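Local atomic coordinates of SGNH-hydrolase family esterase (PDB entry 7C2A), a protein that hydrolyses ester bonds as an SGNH-hydrolase family esterase, possibly including those of lysophospholipids. Residues A[62-65]-A[66-70]; A[101-104]-A[105-109]; A[174-177]-A[178-182]. All blocks are in the same frame, centred on the assembly; numbering follows the deposited sequence. Where two conformers were deposited one is given.

Contact 1: A[62-65]-A[66-70]; sequences KFVL and DSQPD
Q68 folds back on V64 and L65 where helix 54-66 of the SGNH-hydrolase α/β fold gives way to the loop before strand 74-78, an example of a side chain serving a carbonyl that the end of a helix leaves behind. Its CB lies 3.4 Å from L65 O. CG then passes close to V64 O, and the bend at chi2 (-47°) turns the amide back so that CD stays beside the same oxygen. At the tip, NE2 donates to V64 O over 3.0 Å, a fairly straight bond (158°) with V64 O near the plane of the amide. Alongside, CG1 of V64 comes to 4.1 Å from NE2, the two side chains pointing the same way. Q68 N meanwhile binds L65 O at 3.1 Å. Were an alanine here, the NE2 bond would go and V64 O would probably be left with just the weak one from S67 N. Just before this, D66 N makes an ordinary helical bond to K62 O, while the charged ends of K62 and D66 reach over to E103 and R107. F63 O is met by S67: OG donates to it over 2.8 Å from above the carbonyl plane, and the same OG rests over one face of the F63 ring, nearer the ring's edge than its centre, 3.5 Å from CE2.

Contact 2: A[101-104]-A[105-109]; sequences LEEL and QRRKI
E103 sends CG anti to its backbone N (chi1 179°) and then bends at chi2 (64°), which carries the carboxylate along the helix surface toward R106 and R107, the residues three and four further on. R106 bends at chi3 (73°) to return its guanidinium alongside E103, whereas R107 runs extended from CG to NE and crosses the glutamate. The result is a salt-bridge network on the last turn of helix 90-106, just where a Schellman motif ends it. E103 OE2 takes three N-H donors. R107 gives E103 OE2 its NE at 2.8 Å and its NH2 at 3.0 Å, with OE2 in the plane of the guanidinium and NE on the anti side of the carboxylate. From the syn side comes R106 NH2, 2.9 Å from OE2, while R106 NE makes a longer bond of 3.3 Å to E103 OE1. R106 was modelled in two conformers, so its share of the network is less certain than that of R107. Positive charge so gathered would be expected to keep E103 ionised, the more so as OE1 also pairs with K62 of helix 54-66; R107 NH2 has a second partner in D66 of the same helix. Beyond R107 the chain turns off the helix. K108 takes positive phi as the C-prime residue, its N binding Q105 O at 2.9 Å, and I109 N reaches back to L104 O at 3.0 Å, the two bonds that define the motif. The reversal also sets I109 against the buried L104, whose neighbours include A75 of strand 74-78. There the two side chains cross, and L104 CD2 meets I109 CD1 at 4.1 Å.

Contact 3: A[174-177]-A[178-182]; sequences ELVS and ATSNA. With ACT (acetate ion), chain H.
T179 and S180 each turn a hydroxyl back onto a carbonyl of the preceding turn, a common way for small polar residues to settle on a helix. T179 OG1 takes the crowded position between its backbone N and carbonyl carbon (chi1 61°) and from there donates to L175 O over 2.8 Å. S180 OG does the same to V176 O, also at 2.8 Å, approaching from above the carbonyl plane, and V176 CG1 lies 3.4 Å from that hydroxyl. S177 OG is a third such hydroxyl, bonded to E173 O. The hydroxyls supplement main-chain bonding that is uneven. A178 N binds E174 O at 3.1 Å, but T179 N makes just a weak bond to L175 O and has a second partner in V176 O. Since S180 N also donates to V176 O, that oxygen accepts from three donors. All this belongs to helix 169-186, which is bent at N181 and A182, whose amides miss the usual helical acceptors. Water fills one of these steps: it donates to S177 O at 2.7 Å and accepts from N181 N at 2.9 Å, joining across the kink a carbonyl and an amide that would pair directly in a regular helix. Of the charged groups, E174 forms a salt bridge with R170. The remaining contact is with an acetate ion, probably from the crystallisation liquor, whose OXT receives a weak bond from N181 ND2.

In the fold
Read from the N terminus, the three contacts follow in series; each turns within one continuous stretch, and none encloses or crosses another. Contact 1 ends helix 54-66 before strand 74-78, and contact 2 ends helix 90-106 before strand 111-114. Although separate in sequence, these two helix ends meet in space, where two salt bridges and the packing of L65 on R107 and I109 join them. Neighbouring helices beside the parallel sheet are thereby tied at their C-terminal ends by charge and by apolar packing. Contact 3 lies far off on helix 169-186, on the opposite side of the chain's centre, with its nearest atoms about 38 Å from contact 1 and about 39 Å from contact 2.

Contact 1: A[62-65]-A[66-70]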
# COMPACT_ATOMS: atom_id res chain seq x y z
N LYS A 62 0.22 14.17 10.12
CA LYS A 62 0.63 15.02 11.24
C LYS A 62 0.27 14.39 12.58
O LYS A 62 1.08 14.37 13.51
CB LYS A 62 -0.01 16.41 11.13
CG LYS A 62 0.68 17.37 10.17
CD LYS A 62 -0.06 18.71 10.13
CE LYS A 62 0.57 19.71 9.17
NZ LYS A 62 1.87 20.23 9.67
N PHE A 63 -0.95 13.87 12.69
CA PHE A 63 -1.38 13.25 13.94
C PHE A 63 -0.51 12.06 14.29
O PHE A 63 -0.11 11.88 15.45
CB PHE A 63 -2.84 12.80 13.81
CG PHE A 63 -3.37 12.10 15.02
CD1 PHE A 63 -3.87 12.83 16.09
CD2 PHE A 63 -3.36 10.72 15.12
CE1 PHE A 63 -4.37 12.21 17.21
CE2 PHE A 63 -3.86 10.09 16.25
CZ PHE A 63 -4.35 10.84 17.30
N VAL A 64 -0.21 11.21 13.30
CA VAL A 64 0.62 10.04 13.54
C VAL A 64 2.00 10.46 14.03
O VAL A 64 2.53 9.90 15.00
CB VAL A 64 0.69 9.15 12.28
CG1 VAL A 64 1.77 8.10 12.42
CG2 VAL A 64 -0.66 8.50 12.04
N LEU A 65 2.59 11.46 13.40
CA LEU A 65 3.91 11.93 13.83
C LEU A 65 3.85 12.56 15.22
O LEU A 65 4.71 12.29 16.07
CB LEU A 65 4.46 12.92 12.81
CG LEU A 65 4.82 12.28 11.48
CD1 LEU A 65 5.07 13.35 10.44
CD2 LEU A 65 6.05 11.37 11.62
N ASP A 66 2.84 13.40 15.47
CA ASP A 66 2.70 14.05 16.77
C ASP A 66 2.39 13.06 17.88
O ASP A 66 2.59 13.38 19.06
CB ASP A 66 1.58 15.10 16.71
CG ASP A 66 1.93 16.31 15.87
OD1 ASP A 66 3.10 16.50 15.51
OD2 ASP A 66 0.99 17.08 15.57
N SER A 67 1.88 11.88 17.54
CA SER A 67 1.57 10.87 18.54
C SER A 67 2.79 10.09 18.99
O SER A 67 2.68 9.32 19.95
CB SER A 67 0.52 9.90 18.01
OG SER A 67 -0.71 10.56 17.80
N GLN A 68 3.93 10.25 18.32
CA GLN A 68 5.08 9.39 18.60
C GLN A 68 5.85 9.90 19.80
O GLN A 68 6.25 11.06 19.82
CB GLN A 68 6.00 9.38 17.39
CG GLN A 68 5.39 8.75 16.16
CD GLN A 68 4.70 7.45 16.49
OE1 GLN A 68 5.28 6.58 17.15
NE2 GLN A 68 3.47 7.30 16.04
N PRO A 69 6.13 9.05 20.79
CA PRO A 69 7.06 9.47 21.85
C PRO A 69 8.47 9.68 21.34
O PRO A 69 9.19 10.55 21.85
CB PRO A 69 6.99 8.33 22.88
CG PRO A 69 5.72 7.59 22.55
CD PRO A 69 5.54 7.73 21.07
N ASP A 70 8.89 8.92 20.33
CA ASP A 70 10.22 9.04 19.76
C ASP A 70 10.09 9.38 18.29
O ASP A 70 9.39 8.68 17.54
CB ASP A 70 10.99 7.72 19.86
CG ASP A 70 11.16 7.25 21.28
OD1 ASP A 70 11.58 8.06 22.14
OD2 ASP A 70 10.87 6.06 21.53

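Contact 2: A[101-104]-A[105-109]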
# COMPACT_ATOMS: atom_id res chain seq x y z
N LEU A 101 4.94 13.68 1.92
CA LEU A 101 6.39 13.77 1.90
C LEU A 101 6.86 15.14 2.33
O LEU A 101 7.91 15.26 2.96
CB LEU A 101 6.92 13.41 0.51
CG LEU A 101 6.52 12.04 -0.03
CD1 LEU A 101 7.37 11.69 -1.23
CD2 LEU A 101 6.62 10.95 1.03
N GLU A 102 6.09 16.18 2.02
CA GLU A 102 6.45 17.53 2.44
C GLU A 102 6.44 17.65 3.95
O GLU A 102 7.30 18.33 4.53
CB GLU A 102 5.51 18.55 1.80
CG GLU A 102 5.97 18.95 0.42
CD GLU A 102 4.98 19.79 -0.35
OE1 GLU A 102 3.95 20.20 0.23
OE2 GLU A 102 5.24 20.03 -1.55
N GLU A 103 5.46 17.04 4.61
CA GLU A 103 5.44 17.06 6.07
C GLU A 103 6.64 16.32 6.66
O GLU A 103 7.28 16.81 7.60
CB GLU A 103 4.12 16.46 6.56
CG GLU A 103 4.00 16.40 8.08
CD GLU A 103 4.00 17.77 8.75
OE1 GLU A 103 3.78 18.79 8.07
OE2 GLU A 103 4.23 17.82 9.97
N LEU A 104 6.97 15.15 6.12
CA LEU A 104 8.15 14.42 6.59
C LEU A 104 9.42 15.24 6.37
O LEU A 104 10.28 15.31 7.24
CB LEU A 104 8.24 13.07 5.89
CG LEU A 104 7.14 12.09 6.30
CD1 LEU A 104 7.01 10.95 5.29
CD2 LEU A 104 7.37 11.55 7.69
N GLN A 105 9.53 15.87 5.19
CA GLN A 105 10.71 16.68 4.89
C GLN A 105 10.81 17.88 5.81
O GLN A 105 11.91 18.25 6.24
CB GLN A 105 10.63 17.13 3.43
CG GLN A 105 11.95 17.55 2.83
CD GLN A 105 11.84 17.77 1.34
OE1 GLN A 105 10.96 18.50 0.88
NE2 GLN A 105 12.70 17.12 0.57
N ARG A 106 9.68 18.52 6.11
CA ARG A 106 9.70 19.64 7.05
C ARG A 106 10.34 19.22 8.36
O ARG A 106 11.14 19.97 8.94
CB ARG A 106 8.28 20.14 7.28
CG ARG A 106 8.18 21.39 8.13
CD ARG A 106 6.73 21.77 8.32
NE ARG A 106 6.05 20.86 9.22
CZ ARG A 106 6.14 20.91 10.55
NH1 ARG A 106 6.89 21.85 11.12
NH2 ARG A 106 5.49 20.04 11.30
N ARG A 107 10.03 18.01 8.83
CA ARG A 107 10.55 17.51 10.09
C ARG A 107 11.91 16.85 9.94
O ARG A 107 12.41 16.27 10.90
CB ARG A 107 9.56 16.54 10.73
CG ARG A 107 8.18 17.12 10.89
CD ARG A 107 7.36 16.27 11.83
NE ARG A 107 5.96 16.67 11.83
CZ ARG A 107 5.16 16.54 12.88
NH1 ARG A 107 5.61 16.04 14.01
NH2 ARG A 107 3.90 16.93 12.79
N LYS A 108 12.50 16.91 8.75
CA LYS A 108 13.81 16.32 8.49
C LYS A 108 13.85 14.82 8.78
O LYS A 108 14.84 14.30 9.30
CB LYS A 108 14.93 17.08 9.21
CG LYS A 108 14.95 18.55 8.83
CD LYS A 108 16.27 19.23 9.17
CE LYS A 108 16.40 20.55 8.43
NZ LYS A 108 17.82 20.87 8.13
N ILE A 109 12.77 14.12 8.46
CA ILE A 109 12.69 12.67 8.60
C ILE A 109 13.02 12.04 7.25
O ILE A 109 12.30 12.30 6.27
CB ILE A 109 11.31 12.23 9.10
CG1 ILE A 109 11.05 12.81 10.49
CG2 ILE A 109 11.24 10.71 9.10
CD1 ILE A 109 9.63 12.62 10.97

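Contact 3: A[174-177]-A[178-182]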
# COMPACT_ATOMS: atom_id res chain seq x y z
N GLU A 174 -19.65 -16.13 -17.55
CA GLU A 174 -19.58 -17.52 -17.04
C GLU A 174 -20.61 -17.68 -15.91
O GLU A 174 -21.29 -18.71 -15.87
CB GLU A 174 -18.18 -17.83 -16.51
CG GLU A 174 -17.22 -18.34 -17.57
CD GLU A 174 -17.64 -19.61 -18.28
OE1 GLU A 174 -17.95 -20.61 -17.61
OE2 GLU A 174 -17.65 -19.60 -19.51
N LEU A 175 -20.65 -16.72 -14.99
CA LEU A 175 -21.61 -16.80 -13.85
C LEU A 175 -23.04 -16.75 -14.39
O LEU A 175 -23.88 -17.48 -13.87
CB LEU A 175 -21.37 -15.61 -12.92
CG LEU A 175 -20.02 -15.59 -12.21
CD1 LEU A 175 -19.89 -14.33 -11.36
CD2 LEU A 175 -19.84 -16.84 -11.36
N VAL A 176 -23.29 -15.89 -15.38
CA VAL A 176 -24.63 -15.79 -15.94
C VAL A 176 -25.03 -17.11 -16.58
O VAL A 176 -26.15 -17.60 -16.39
CB VAL A 176 -24.70 -14.61 -16.93
CG1 VAL A 176 -25.98 -14.64 -17.72
CG2 VAL A 176 -24.57 -13.30 -16.18
N SER A 177 -24.12 -17.74 -17.33
CA SER A 177 -24.45 -19.00 -17.97
C SER A 177 -24.75 -20.09 -16.95
O SER A 177 -25.59 -20.96 -17.19
CB SER A 177 -23.32 -19.44 -18.90
OG SER A 177 -23.19 -18.53 -19.98
N ALA A 178 -24.09 -20.04 -15.79
CA ALA A 178 -24.28 -21.07 -14.77
C ALA A 178 -25.52 -20.84 -13.91
O ALA A 178 -26.02 -21.80 -13.31
CB ALA A 178 -23.05 -21.12 -13.86
N THR A 179 -26.02 -19.61 -13.82
CA THR A 179 -27.07 -19.29 -12.86
C THR A 179 -28.38 -18.83 -13.49
O THR A 179 -29.36 -18.66 -12.75
CB THR A 179 -26.60 -18.22 -11.86
OG1 THR A 179 -26.26 -17.02 -12.56
CG2 THR A 179 -25.39 -18.72 -11.05
N SER A 180 -28.44 -18.62 -14.81
CA SER A 180 -29.67 -18.09 -15.40
C SER A 180 -30.83 -19.05 -15.27
O SER A 180 -31.97 -18.62 -15.10
CB SER A 180 -29.44 -17.72 -16.86
OG SER A 180 -28.69 -16.53 -16.98
N ASN A 181 -30.57 -20.36 -15.36
CA ASN A 181 -31.65 -21.33 -15.16
C ASN A 181 -32.29 -21.14 -13.80
O ASN A 181 -33.52 -21.16 -13.68
CB ASN A 181 -31.12 -22.76 -15.27
CG ASN A 181 -30.76 -23.17 -16.70
OD1 ASN A 181 -31.16 -22.53 -17.66
ND2 ASN A 181 -29.99 -24.25 -16.82
N ALA A 182 -31.47 -20.98 -12.76
CA ALA A 182 -32.01 -20.82 -11.41
C ALA A 182 -32.83 -19.54 -11.28
O ALA A 182 -33.87 -19.53 -10.62
CB ALA A 182 -30.88 -20.83 -10.39
C ACT H . -31.61 -26.76 -18.78
O ACT H . -32.86 -26.96 -18.72
OXT ACT H . -30.98 -25.67 -18.80
CH3 ACT H . -30.71 -28.03 -18.82
O HOH W 1 -28.18 -21.39 -16.58